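Local coordinates for protein glutathione S-transferase (Xanthomonas axonopodis pv. citri, PDB 6NV6) that probably catalyses the conjugation of glutathione to electrophilic substrates, as a theta-class glutathione transferase that binds glutathione, at residues 3-8 against 30-35; 145-150 against 183-188; 107-112 against 170-175; 165-170 against 200-205. All blocks are in the same frame, centred on the assembly; numbering follows the deposited sequence.

Contact 1: residues 3-8 against 30-35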
loop_
_atom_site.group_PDB
_atom_site.type_symbol
_atom_site.label_atom_id
_atom_site.label_comp_id
_atom_site.label_asym_id
_atom_site.label_seq_id
_atom_site.Cartn_x
_atom_site.Cartn_y
_atom_site.Cartn_z
ATOM N N ALA A 3 -21.840 4.807 7.996
ATOM C CA ALA A 3 -21.319 6.166 8.103
ATOM C C ALA A 3 -20.071 6.373 7.255
ATOM O O ALA A 3 -19.789 7.503 6.840
ATOM C CB ALA A 3 -21.011 6.497 9.565
ATOM N N ILE A 4 -19.306 5.311 7.003
ATOM C CA ILE A 4 -18.030 5.413 6.308
ATOM C C ILE A 4 -18.236 5.033 4.853
ATOM O O ILE A 4 -18.734 3.940 4.559
ATOM C CB ILE A 4 -16.962 4.515 6.952
ATOM C CG1 ILE A 4 -16.479 5.114 8.274
ATOM C CG2 ILE A 4 -15.787 4.316 6.000
ATOM C CD1 ILE A 4 -15.735 4.131 9.152
ATOM N N THR A 5 -17.838 5.917 3.943
ATOM C CA THR A 5 -17.864 5.612 2.519
ATOM C C THR A 5 -16.499 5.905 1.911
ATOM O O THR A 5 -15.871 6.923 2.227
ATOM C CB THR A 5 -18.957 6.415 1.811
ATOM O OG1 THR A 5 -20.203 6.192 2.483
ATOM C CG2 THR A 5 -19.095 6.008 0.356
ATOM N N ILE A 6 -16.046 5.011 1.033
ATOM C CA ILE A 6 -14.757 5.137 0.357
ATOM C C ILE A 6 -15.006 5.042 -1.148
ATOM O O ILE A 6 -15.335 3.966 -1.657
ATOM C CB ILE A 6 -13.760 4.063 0.822
ATOM C CG1 ILE A 6 -13.463 4.222 2.315
ATOM C CG2 ILE A 6 -12.490 4.116 0.002
ATOM C CD1 ILE A 6 -12.619 3.089 2.923
ATOM N N TRP A 7 -14.854 6.156 -1.855
ATOM C CA TRP A 7 -14.992 6.174 -3.303
ATOM C C TRP A 7 -13.667 5.819 -3.946
ATOM O O TRP A 7 -12.610 6.269 -3.489
ATOM C CB TRP A 7 -15.417 7.555 -3.795
ATOM C CG TRP A 7 -16.857 7.901 -3.590
ATOM C CD1 TRP A 7 -17.875 7.770 -4.493
ATOM C CD2 TRP A 7 -17.427 8.460 -2.416
ATOM N NE1 TRP A 7 -19.052 8.207 -3.940
ATOM C CE2 TRP A 7 -18.802 8.637 -2.663
ATOM C CE3 TRP A 7 -16.911 8.824 -1.174
ATOM C CZ2 TRP A 7 -19.670 9.163 -1.709
ATOM C CZ3 TRP A 7 -17.769 9.351 -0.228
ATOM C CH2 TRP A 7 -19.134 9.519 -0.498
ATOM N N GLY A 8 -13.720 5.036 -5.006
ATOM C CA GLY A 8 -12.541 4.834 -5.826
ATOM C C GLY A 8 -12.391 3.433 -6.392
ATOM O O GLY A 8 -12.870 2.444 -5.835
ATOM N N THR A 30 -19.054 1.468 3.179
ATOM C CA THR A 30 -19.433 1.324 1.783
ATOM C C THR A 30 -18.238 1.634 0.894
ATOM O O THR A 30 -17.520 2.615 1.122
ATOM C CB THR A 30 -20.585 2.272 1.435
ATOM O OG1 THR A 30 -21.677 2.047 2.334
ATOM C CG2 THR A 30 -21.034 2.091 0.000
ATOM N N SER A 31 -18.037 0.806 -0.126
ATOM C CA SER A 31 -17.062 1.068 -1.173
ATOM C C SER A 31 -17.806 1.337 -2.471
ATOM O O SER A 31 -18.497 0.452 -2.981
ATOM C CB SER A 31 -16.109 -0.110 -1.357
ATOM O OG SER A 31 -15.465 -0.031 -2.615
ATOM N N ILE A 32 -17.639 2.537 -3.024
ATOM C CA ILE A 32 -18.292 2.924 -4.269
ATOM C C ILE A 32 -17.245 2.993 -5.371
ATOM O O ILE A 32 -16.215 3.660 -5.223
ATOM C CB ILE A 32 -19.044 4.259 -4.136
ATOM C CG1 ILE A 32 -20.144 4.152 -3.074
ATOM C CG2 ILE A 32 -19.639 4.670 -5.486
ATOM C CD1 ILE A 32 -20.937 5.430 -2.884
ATOM N N GLU A 33 -17.517 2.307 -6.474
ATOM C CA GLU A 33 -16.684 2.329 -7.669
ATOM C C GLU A 33 -17.556 2.821 -8.811
ATOM O O GLU A 33 -18.495 2.132 -9.224
ATOM C CB GLU A 33 -16.118 0.947 -7.964
ATOM C CG GLU A 33 -14.847 0.959 -8.770
ATOM C CD GLU A 33 -14.303 -0.438 -8.986
ATOM O OE1 GLU A 33 -15.119 -1.373 -9.105
ATOM O OE2 GLU A 33 -13.068 -0.617 -9.027
ATOM N N VAL A 34 -17.264 4.003 -9.304
ATOM C CA VAL A 34 -18.095 4.647 -10.314
ATOM C C VAL A 34 -17.586 4.259 -11.695
ATOM O O VAL A 34 -16.406 3.951 -11.887
ATOM C CB VAL A 34 -18.107 6.179 -10.099
ATOM C CG1 VAL A 34 -18.947 6.890 -11.157
ATOM C CG2 VAL A 34 -18.624 6.513 -8.709
ATOM N N GLY A 35 -18.491 4.247 -12.666
ATOM C CA GLY A 35 -18.132 3.966 -14.042
ATOM C C GLY A 35 -18.760 4.940 -15.023
ATOM O O GLY A 35 -18.356 5.021 -16.188
HETATM O O HOH W 1 -13.964 2.301 -3.129
#
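Ile-4 O takes the amide hydrogen of Thr-30 at 2.8 Å, the first of four backbone bonds that zip strand 4-7 to strand 30-32 in parallel register. Thr-5 comes next, paired with Thr-30; the two side chains lie next to each other and point the same way. Thr-5 CG2, anti to the backbone N, reaches diagonally across to Ile-32 CD1 (3.8 Å) and also lies over the rim of one face of the Trp-7 ring. Ile-6 uses both backbone poles: its N binds Thr-30 O, and its O accepts from Ile-32 N at 3.0 Å. Ile-6 O is also 2.6 Å from a water, which lies 2.8 Å from Ser-31 OG and 2.9 Å from Gly-8 O. Ser-31 OG has a second partner in Arg-10. Trp-7 then runs alongside Ile-32, with NE1 3.5 Å from Ile-32 CD1 and its CD1 against CG2 of the same isoleucine. Gly-8 closes the run, its N giving a nearly linear bond to Ile-32 O. Helix 13-25 connects the two strands in a beta-alpha-beta unit of the thioredoxin-like domain. Backbone bonds thus set the register, while the Thr-5 methyl, Trp-7 and Ile-32 make apolar contact on one face; on the other, the water and Arg-10 serve Ser-31 OG, and Ile-6 is buried against helix 13-25.

Contact 2: residues 145-150 against 183-188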
loop_
_atom_site.group_PDB
_atom_site.type_symbol
_atom_site.label_atom_id
_atom_site.label_comp_id
_atom_site.label_asym_id
_atom_site.label_seq_id
_atom_site.Cartn_x
_atom_site.Cartn_y
_atom_site.Cartn_z
ATOM N N ALA A 145 16.154 -4.173 3.499
ATOM C CA ALA A 145 17.138 -4.078 4.568
ATOM C C ALA A 145 16.475 -3.791 5.911
ATOM O O ALA A 145 16.893 -4.324 6.946
ATOM C CB ALA A 145 18.162 -3.004 4.229
ATOM N N ALA A 146 15.439 -2.951 5.918
ATOM C CA ALA A 146 14.753 -2.676 7.175
ATOM C C ALA A 146 13.995 -3.899 7.665
ATOM O O ALA A 146 13.874 -4.117 8.879
ATOM C CB ALA A 146 13.808 -1.485 7.012
ATOM N N LEU A 147 13.497 -4.716 6.740
ATOM C CA LEU A 147 12.770 -5.922 7.102
ATOM C C LEU A 147 13.693 -7.090 7.386
ATOM O O LEU A 147 13.210 -8.187 7.686
ATOM C CB LEU A 147 11.776 -6.274 5.996
ATOM C CG LEU A 147 10.633 -5.250 5.883
ATOM C CD1 LEU A 147 9.906 -5.411 4.559
ATOM C CD2 LEU A 147 9.655 -5.353 7.084
ATOM N N ALA A 148 15.001 -6.883 7.286
ATOM C CA ALA A 148 15.977 -7.793 7.863
ATOM C C ALA A 148 16.276 -7.465 9.320
ATOM O O ALA A 148 16.860 -8.296 10.019
ATOM C CB ALA A 148 17.275 -7.771 7.049
ATOM N N GLN A 149 15.869 -6.291 9.799
ATOM C CA GLN A 149 16.077 -5.884 11.181
ATOM C C GLN A 149 14.855 -6.133 12.051
ATOM O O GLN A 149 14.996 -6.518 13.214
ATOM C CB GLN A 149 16.448 -4.397 11.254
ATOM C CG GLN A 149 17.823 -4.033 10.683
ATOM C CD GLN A 149 18.940 -4.977 11.129
ATOM O OE1 GLN A 149 19.136 -5.208 12.323
ATOM N NE2 GLN A 149 19.681 -5.523 10.164
ATOM N N GLN A 150 13.660 -5.903 11.519
ATOM C CA GLN A 150 12.399 -6.157 12.198
ATOM C C GLN A 150 11.447 -6.817 11.202
ATOM O O GLN A 150 11.590 -6.630 9.995
ATOM C CB GLN A 150 11.767 -4.870 12.743
ATOM C CG GLN A 150 12.703 -4.051 13.617
ATOM C CD GLN A 150 12.674 -4.508 15.072
ATOM O OE1 GLN A 150 11.766 -5.235 15.486
ATOM N NE2 GLN A 150 13.671 -4.080 15.856
ATOM N N PRO A 183 14.710 -11.109 -0.072
ATOM C CA PRO A 183 14.028 -12.195 0.644
ATOM C C PRO A 183 13.343 -11.752 1.921
ATOM O O PRO A 183 12.372 -12.391 2.345
ATOM C CB PRO A 183 15.166 -13.183 0.942
ATOM C CG PRO A 183 16.402 -12.593 0.252
ATOM C CD PRO A 183 16.156 -11.138 0.182
ATOM N N HIS A 184 13.840 -10.699 2.568
ATOM C CA HIS A 184 13.121 -10.190 3.731
ATOM C C HIS A 184 11.848 -9.477 3.296
ATOM O O HIS A 184 10.771 -9.692 3.871
ATOM C CB HIS A 184 14.031 -9.287 4.565
ATOM C CG HIS A 184 15.349 -9.918 4.888
ATOM N ND1 HIS A 184 15.606 -10.522 6.101
ATOM C CD2 HIS A 184 16.469 -10.076 4.142
ATOM C CE1 HIS A 184 16.832 -11.013 6.092
ATOM N NE2 HIS A 184 17.376 -10.757 4.916
ATOM N N LEU A 185 11.952 -8.648 2.255
ATOM C CA LEU A 185 10.767 -8.070 1.639
ATOM C C LEU A 185 9.742 -9.141 1.300
ATOM O O LEU A 185 8.548 -8.967 1.556
ATOM C CB LEU A 185 11.172 -7.301 0.383
ATOM C CG LEU A 185 10.050 -6.507 -0.278
ATOM C CD1 LEU A 185 9.732 -5.228 0.519
ATOM C CD2 LEU A 185 10.414 -6.203 -1.728
ATOM N N GLN A 186 10.197 -10.265 0.739
ATOM C CA GLN A 186 9.276 -11.305 0.293
ATOM C C GLN A 186 8.619 -12.032 1.463
ATOM O O GLN A 186 7.418 -12.327 1.422
ATOM C CB GLN A 186 10.018 -12.298 -0.596
ATOM C CG GLN A 186 9.179 -13.494 -0.997
ATOM C CD GLN A 186 9.859 -14.353 -2.034
ATOM O OE1 GLN A 186 10.734 -13.874 -2.763
ATOM N NE2 GLN A 186 9.468 -15.631 -2.110
ATOM N N ALA A 187 9.393 -12.356 2.504
ATOM C CA ALA A 187 8.819 -13.023 3.671
ATOM C C ALA A 187 7.800 -12.130 4.365
ATOM O O ALA A 187 6.819 -12.627 4.939
ATOM C CB ALA A 187 9.928 -13.433 4.640
ATOM N N TRP A 188 8.028 -10.813 4.335
ATOM C CA TRP A 188 7.055 -9.857 4.846
ATOM C C TRP A 188 5.771 -9.907 4.029
ATOM O O TRP A 188 4.668 -9.939 4.588
ATOM C CB TRP A 188 7.684 -8.465 4.828
ATOM C CG TRP A 188 6.786 -7.252 5.003
ATOM C CD1 TRP A 188 6.175 -6.837 6.159
ATOM C CD2 TRP A 188 6.492 -6.248 4.016
ATOM N NE1 TRP A 188 5.503 -5.662 5.945
ATOM C CE2 TRP A 188 5.683 -5.272 4.643
ATOM C CE3 TRP A 188 6.830 -6.080 2.667
ATOM C CZ2 TRP A 188 5.191 -4.144 3.959
ATOM C CZ3 TRP A 188 6.345 -4.953 1.990
ATOM C CH2 TRP A 188 5.532 -4.004 2.641
HETATM O O HOH W 2 11.040 -9.854 6.669
#
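With chi1 at -68°, Leu-147 turns CG beside its own backbone N and aims both methyls at Trp-188, whose ring is carried out to meet them by a chi1 of 166°. The leucine comes over one face of the indole: CD1 lies toward the rim of that face, 3.6 Å from Trp-188 CD2, and CD2 makes a CH-pi contact above the five-membered ring. Leu-147 CD1 also touches Leu-185 CD1 at 4.0 Å, so this one methyl touches two side chains of helix 183-193. The rotation of the indole is further fixed by a hydrogen bond from Trp-188 NE1 to Asp-162.

Ala-148 handles the outer part of the contact. Its CB sits squarely above the centre of the His-184 imidazole, 3.4 Å from the ring centroid, a CH-pi contact in which the methyl lies over the flat face. No direct hydrogen bond joins 145-150 to 183-188. Instead a water donates to both Leu-147 O (2.9 Å) and His-184 O (2.8 Å), bridging two backbone carbonyls that could not bond to each other. Close by, Asp-144 accepts from the backbone N of Leu-185 and, weakly, from that of His-184, tying the start of helix 183-193 to the earlier helix 126-146. Leu-153 covers Leu-147 and Trp-188 from the loop that follows. Within the all-helical C-terminal domain of the glutathione transferase fold, the contact joins the chain at the end of helix 126-146 to the start of helix 183-193.

Contact 3: residues 107-112 against 170-175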
loop_
_atom_site.group_PDB
_atom_site.type_symbol
_atom_site.label_atom_id
_atom_site.label_comp_id
_atom_site.label_asym_id
_atom_site.label_seq_id
_atom_site.Cartn_x
_atom_site.Cartn_y
_atom_site.Cartn_z
ATOM N N GLY A 107 6.101 7.008 -7.237
ATOM C CA GLY A 107 6.203 7.636 -8.544
ATOM C C GLY A 107 6.886 6.742 -9.562
ATOM O O GLY A 107 6.342 6.480 -10.641
ATOM N N VAL A 108 8.086 6.251 -9.231
ATOM C CA VAL A 108 8.800 5.381 -10.162
ATOM C C VAL A 108 8.039 4.078 -10.357
ATOM O O VAL A 108 7.970 3.546 -11.471
ATOM C CB VAL A 108 10.255 5.144 -9.699
ATOM C CG1 VAL A 108 10.308 4.344 -8.419
ATOM C CG2 VAL A 108 11.067 4.447 -10.795
ATOM N N PHE A 109 7.416 3.561 -9.297
ATOM C CA PHE A 109 6.729 2.289 -9.449
ATOM C C PHE A 109 5.468 2.438 -10.279
ATOM O O PHE A 109 5.175 1.579 -11.120
ATOM C CB PHE A 109 6.383 1.674 -8.105
ATOM C CG PHE A 109 5.618 0.398 -8.245
ATOM C CD1 PHE A 109 6.265 -0.775 -8.586
ATOM C CD2 PHE A 109 4.248 0.377 -8.108
ATOM C CE1 PHE A 109 5.560 -1.957 -8.748
ATOM C CE2 PHE A 109 3.544 -0.805 -8.272
ATOM C CZ PHE A 109 4.207 -1.971 -8.589
ATOM N N ARG A 110 4.693 3.503 -10.049
ATOM C CA ARG A 110 3.522 3.713 -10.889
ATOM C C ARG A 110 3.931 3.819 -12.350
ATOM O O ARG A 110 3.190 3.384 -13.242
ATOM C CB ARG A 110 2.755 4.959 -10.442
ATOM N N ASP A 111 5.130 4.348 -12.605
ATOM C CA ASP A 111 5.647 4.418 -13.967
ATOM C C ASP A 111 5.973 3.029 -14.495
ATOM O O ASP A 111 5.557 2.662 -15.602
ATOM C CB ASP A 111 6.882 5.316 -14.002
ATOM C CG ASP A 111 6.965 6.138 -15.262
ATOM O OD1 ASP A 111 5.971 6.827 -15.582
ATOM O OD2 ASP A 111 8.032 6.100 -15.921
ATOM N N LEU A 112 6.720 2.241 -13.713
ATOM C CA LEU A 112 6.973 0.853 -14.080
ATOM C C LEU A 112 5.667 0.129 -14.344
ATOM O O LEU A 112 5.494 -0.519 -15.379
ATOM C CB LEU A 112 7.753 0.135 -12.975
ATOM C CG LEU A 112 7.964 -1.356 -13.273
ATOM C CD1 LEU A 112 8.907 -1.543 -14.449
ATOM C CD2 LEU A 112 8.470 -2.092 -12.057
ATOM N N TYR A 170 1.924 -5.781 -3.283
ATOM C CA TYR A 170 1.115 -6.746 -4.015
ATOM C C TYR A 170 1.345 -6.608 -5.519
ATOM O O TYR A 170 1.612 -7.595 -6.215
ATOM C CB TYR A 170 -0.362 -6.557 -3.666
ATOM C CG TYR A 170 -1.285 -7.390 -4.527
ATOM C CD1 TYR A 170 -1.245 -8.779 -4.472
ATOM C CD2 TYR A 170 -2.191 -6.791 -5.399
ATOM C CE1 TYR A 170 -2.076 -9.542 -5.245
ATOM C CE2 TYR A 170 -3.030 -7.554 -6.182
ATOM C CZ TYR A 170 -2.967 -8.929 -6.094
ATOM O OH TYR A 170 -3.803 -9.695 -6.864
ATOM N N ALA A 171 1.260 -5.382 -6.037
ATOM C CA ALA A 171 1.532 -5.171 -7.454
ATOM C C ALA A 171 2.950 -5.600 -7.806
ATOM O O ALA A 171 3.168 -6.282 -8.814
ATOM C CB ALA A 171 1.302 -3.703 -7.820
ATOM N N TRP A 172 3.923 -5.226 -6.975
ATOM C CA TRP A 172 5.312 -5.583 -7.236
ATOM C C TRP A 172 5.493 -7.083 -7.460
ATOM O O TRP A 172 6.172 -7.499 -8.400
ATOM C CB TRP A 172 6.190 -5.117 -6.077
ATOM C CG TRP A 172 7.624 -5.562 -6.158
ATOM C CD1 TRP A 172 8.234 -6.546 -5.410
ATOM C CD2 TRP A 172 8.639 -5.041 -7.025
ATOM N NE1 TRP A 172 9.558 -6.660 -5.765
ATOM C CE2 TRP A 172 9.832 -5.748 -6.751
ATOM C CE3 TRP A 172 8.659 -4.042 -8.002
ATOM C CZ2 TRP A 172 11.025 -5.482 -7.417
ATOM C CZ3 TRP A 172 9.845 -3.789 -8.664
ATOM C CH2 TRP A 172 11.009 -4.502 -8.369
ATOM N N PHE A 173 4.888 -7.909 -6.617
ATOM C CA PHE A 173 5.181 -9.332 -6.659
ATOM C C PHE A 173 4.321 -10.090 -7.656
ATOM O O PHE A 173 4.738 -11.154 -8.133
ATOM C CB PHE A 173 5.013 -9.940 -5.262
ATOM C CG PHE A 173 6.219 -9.761 -4.372
ATOM C CD1 PHE A 173 7.429 -10.361 -4.695
ATOM C CD2 PHE A 173 6.151 -8.970 -3.227
ATOM C CE1 PHE A 173 8.539 -10.195 -3.886
ATOM C CE2 PHE A 173 7.260 -8.802 -2.415
ATOM C CZ PHE A 173 8.455 -9.415 -2.747
ATOM N N GLU A 174 3.145 -9.577 -7.999
ATOM C CA GLU A 174 2.252 -10.294 -8.897
ATOM C C GLU A 174 2.261 -9.729 -10.307
ATOM O O GLU A 174 1.689 -10.349 -11.208
ATOM C CB GLU A 174 0.834 -10.301 -8.322
ATOM C CG GLU A 174 0.788 -10.766 -6.854
ATOM C CD GLU A 174 1.371 -12.174 -6.636
ATOM O OE1 GLU A 174 1.259 -13.006 -7.565
ATOM O OE2 GLU A 174 1.932 -12.454 -5.546
ATOM N N MET A 175 2.894 -8.576 -10.512
ATOM C CA MET A 175 3.248 -8.040 -11.820
ATOM C C MET A 175 4.044 -9.040 -12.641
ATOM O O MET A 175 4.884 -9.768 -12.095
ATOM C CB MET A 175 4.091 -6.772 -11.693
ATOM C CG MET A 175 3.341 -5.495 -11.857
ATOM S SD MET A 175 4.510 -4.165 -12.173
ATOM C CE MET A 175 5.820 -4.615 -11.060
#
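Met-175 N donates to Ala-171 O at 2.9 Å, closing the last turn of helix 163-174, from which both residues meet Phe-109. The contact belongs to the core of the all-helical C-terminal domain of the glutathione transferase fold, where this helix runs beside the long helix 88-118. The two local axes stay 11.3 Å apart and cross at 41°, a spacing wide enough for large side chains to fill the gap, and no hydrogen bond crosses it.

Phe-109 does most of the filling. Its CG is anti to the backbone N (chi1 177°), which extends the ring straight across to the other helix. The far end of the ring meets the last turn of that helix: Ala-171 CB lies at its edge, close to the ring plane and 3.5 Å from Phe-109 CZ. On one flank CE1 approaches the edge of the Trp-172 indole in the plane of that ring, 3.8 Å from CE3, so the indole receives the phenyl at its rim and not on a face. Phe-105 meets the Phe-109 ring from within its own helix. Leu-112, one turn on, reaches out in the same extended manner and puts CD2 4.0 Å from Trp-172 CZ3. Helix 126-146 adds to the packing, with Leu-133 against Leu-112 and Leu-140 against the indole.

Met-175 enters from the opposite direction, and its bent chain makes an oblique Met-aromatic contact with SD 5.1 Å from the Phe-109 ring centroid; its CE methyl touches both Phe-109 CE1 at 3.5 Å and Leu-112 CD2 at 3.8 Å.

Contact 4: residues 165-170 against 200-205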
loop_
_atom_site.group_PDB
_atom_site.type_symbol
_atom_site.label_atom_id
_atom_site.label_comp_id
_atom_site.label_asym_id
_atom_site.label_seq_id
_atom_site.Cartn_x
_atom_site.Cartn_y
_atom_site.Cartn_z
ATOM N N LEU A 165 3.139 0.823 1.842
ATOM C CA LEU A 165 4.002 -0.013 1.003
ATOM C C LEU A 165 3.416 -1.411 0.795
ATOM O O LEU A 165 3.594 -2.002 -0.279
ATOM C CB LEU A 165 5.400 -0.118 1.604
ATOM C CG LEU A 165 6.428 -0.817 0.716
ATOM C CD1 LEU A 165 6.611 -0.079 -0.611
ATOM C CD2 LEU A 165 7.754 -0.956 1.438
ATOM N N GLY A 166 2.719 -1.952 1.804
ATOM C CA GLY A 166 2.101 -3.260 1.659
ATOM C C GLY A 166 1.077 -3.311 0.543
ATOM O O GLY A 166 0.919 -4.346 -0.114
ATOM N N SER A 167 0.378 -2.200 0.298
ATOM C CA SER A 167 -0.605 -2.182 -0.779
ATOM C C SER A 167 0.054 -2.081 -2.148
ATOM O O SER A 167 -0.514 -2.555 -3.140
ATOM C CB SER A 167 -1.600 -1.039 -0.569
ATOM O OG SER A 167 -2.019 -0.943 0.782
ATOM N N PHE A 168 1.239 -1.470 -2.229
ATOM C CA PHE A 168 1.978 -1.479 -3.489
ATOM C C PHE A 168 2.637 -2.825 -3.736
ATOM O O PHE A 168 2.653 -3.310 -4.875
ATOM C CB PHE A 168 3.051 -0.390 -3.499
ATOM C CG PHE A 168 2.531 0.988 -3.790
ATOM C CD1 PHE A 168 2.378 1.426 -5.089
ATOM C CD2 PHE A 168 2.212 1.855 -2.757
ATOM C CE1 PHE A 168 1.907 2.705 -5.352
ATOM C CE2 PHE A 168 1.739 3.131 -3.016
ATOM C CZ PHE A 168 1.584 3.554 -4.325
ATOM N N ILE A 169 3.165 -3.451 -2.677
ATOM C CA ILE A 169 4.029 -4.613 -2.859
ATOM C C ILE A 169 3.255 -5.811 -3.383
ATOM O O ILE A 169 3.862 -6.765 -3.894
ATOM C CB ILE A 169 4.766 -4.957 -1.552
ATOM C CG1 ILE A 169 6.204 -5.352 -1.868
ATOM C CG2 ILE A 169 4.050 -6.058 -0.795
ATOM C CD1 ILE A 169 7.050 -4.181 -2.309
ATOM N N TYR A 170 1.924 -5.781 -3.283
ATOM C CA TYR A 170 1.115 -6.746 -4.015
ATOM C C TYR A 170 1.345 -6.608 -5.519
ATOM O O TYR A 170 1.612 -7.595 -6.215
ATOM C CB TYR A 170 -0.362 -6.557 -3.666
ATOM C CG TYR A 170 -1.285 -7.390 -4.527
ATOM C CD1 TYR A 170 -1.245 -8.779 -4.472
ATOM C CD2 TYR A 170 -2.191 -6.791 -5.399
ATOM C CE1 TYR A 170 -2.076 -9.542 -5.245
ATOM C CE2 TYR A 170 -3.030 -7.554 -6.182
ATOM C CZ TYR A 170 -2.967 -8.929 -6.094
ATOM O OH TYR A 170 -3.803 -9.695 -6.864
ATOM N N ARG A 200 -8.859 -9.349 1.347
ATOM C CA ARG A 200 -10.058 -8.685 0.850
ATOM C C ARG A 200 -9.786 -7.245 0.435
ATOM O O ARG A 200 -10.416 -6.737 -0.499
ATOM C CB ARG A 200 -11.153 -8.730 1.912
ATOM C CG ARG A 200 -11.624 -10.129 2.251
ATOM C CD ARG A 200 -12.735 -10.078 3.285
ATOM N NE ARG A 200 -12.297 -9.349 4.468
ATOM C CZ ARG A 200 -11.933 -9.927 5.609
ATOM N NH1 ARG A 200 -11.413 -9.201 6.596
ATOM N NH2 ARG A 200 -12.016 -11.249 5.724
ATOM N N GLY A 201 -8.863 -6.570 1.117
ATOM C CA GLY A 201 -8.622 -5.166 0.851
ATOM C C GLY A 201 -7.631 -4.875 -0.257
ATOM O O GLY A 201 -7.769 -3.868 -0.953
ATOM N N VAL A 202 -6.630 -5.736 -0.439
ATOM C CA VAL A 202 -5.506 -5.444 -1.316
ATOM C C VAL A 202 -5.471 -6.368 -2.525
ATOM O O VAL A 202 -5.243 -5.914 -3.647
ATOM C CB VAL A 202 -4.170 -5.497 -0.536
ATOM C CG1 VAL A 202 -2.986 -5.188 -1.441
ATOM C CG2 VAL A 202 -4.215 -4.541 0.619
ATOM N N MET A 203 -5.697 -7.661 -2.327
ATOM C CA MET A 203 -5.425 -8.620 -3.396
ATOM C C MET A 203 -6.627 -8.690 -4.331
ATOM O O MET A 203 -7.392 -9.656 -4.363
ATOM C CB MET A 203 -5.057 -9.981 -2.829
ATOM C CG MET A 203 -3.876 -9.920 -1.869
ATOM S SD MET A 203 -3.549 -11.437 -0.967
ATOM C CE MET A 203 -2.842 -12.400 -2.303
ATOM N N THR A 204 -6.759 -7.649 -5.137
ATOM C CA THR A 204 -7.839 -7.497 -6.092
ATOM C C THR A 204 -7.300 -7.728 -7.502
ATOM O O THR A 204 -6.121 -8.043 -7.707
ATOM C CB THR A 204 -8.483 -6.115 -5.947
ATOM O OG1 THR A 204 -7.525 -5.091 -6.260
ATOM C CG2 THR A 204 -8.987 -5.908 -4.520
ATOM N N ALA A 205 -8.183 -7.586 -8.484
ATOM C CA ALA A 205 -7.779 -7.691 -9.880
ATOM C C ALA A 205 -6.612 -6.750 -10.170
ATOM O O ALA A 205 -6.707 -5.537 -9.961
ATOM C CB ALA A 205 -8.968 -7.379 -10.790
#
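Tyr-170 lays its ring against the backbone of Met-203, the centre of an inverse gamma turn that follows helix 196-201 near the chain's C-terminus. The turn is closed by Thr-204 N bonding to Val-202 O, and it brings three successive residues to the tyrosine. This is the tight part. Met-203 CA stands over one face of the Tyr-170 ring, 3.8 Å from the centroid, in a CH-pi contact, while the methionine side chain crosses the ring at about a right angle with Met-203 CG 3.8 Å from Tyr-170 CE1. At the base, Tyr-170 CB meets Val-202 CG1 at 3.7 Å. An extended first torsion (chi1 172°) carries the ring away from its own helix to the turn.

Packing slackens to both sides. Toward the start of the helix, the valine only brushes the chain: Val-202 CG1 is 3.9 Å from Ser-167 CA, and Ser-167 OG bonds to Ile-163 O of its own helix. On the partly exposed side, Thr-204 turns its CB away from the helix, and its OG1 bonds to Arg-10 O and Arg-16 NH2. Those bonds tie the tail to the N-terminal domain, and Tyr-170 ties it to the helical one. At the ring's tip the fit is polar: Tyr-170 OH donates to Thr-204 O at 3.0 Å, from a position tilted 21° out of the carbonyl plane.

Contacts 2, 3 and 4 form one continuous helical core, whereas contact 1 stands apart in the thioredoxin-like domain, where glutathione transferases generally bind glutathione. Helix 163-174 connects the three: contacts 3 and 4 share Tyr-170, their centres are about 11 Å apart, and Phe-109 CD2 touches Phe-168 CD1 at 3.7 Å. Contact 2 joins through Trp-188, with CH2 3.6 Å from Gly-166 N, and through Leu-185 and Gln-186 on Phe-173. Contacts 1 and 2 lie on opposite sides of the chain's centre, about 33 Å between centres. Contact 4 comes within about 8 Å of contact 1 (nearest atoms), and Arg-10 bonds to both.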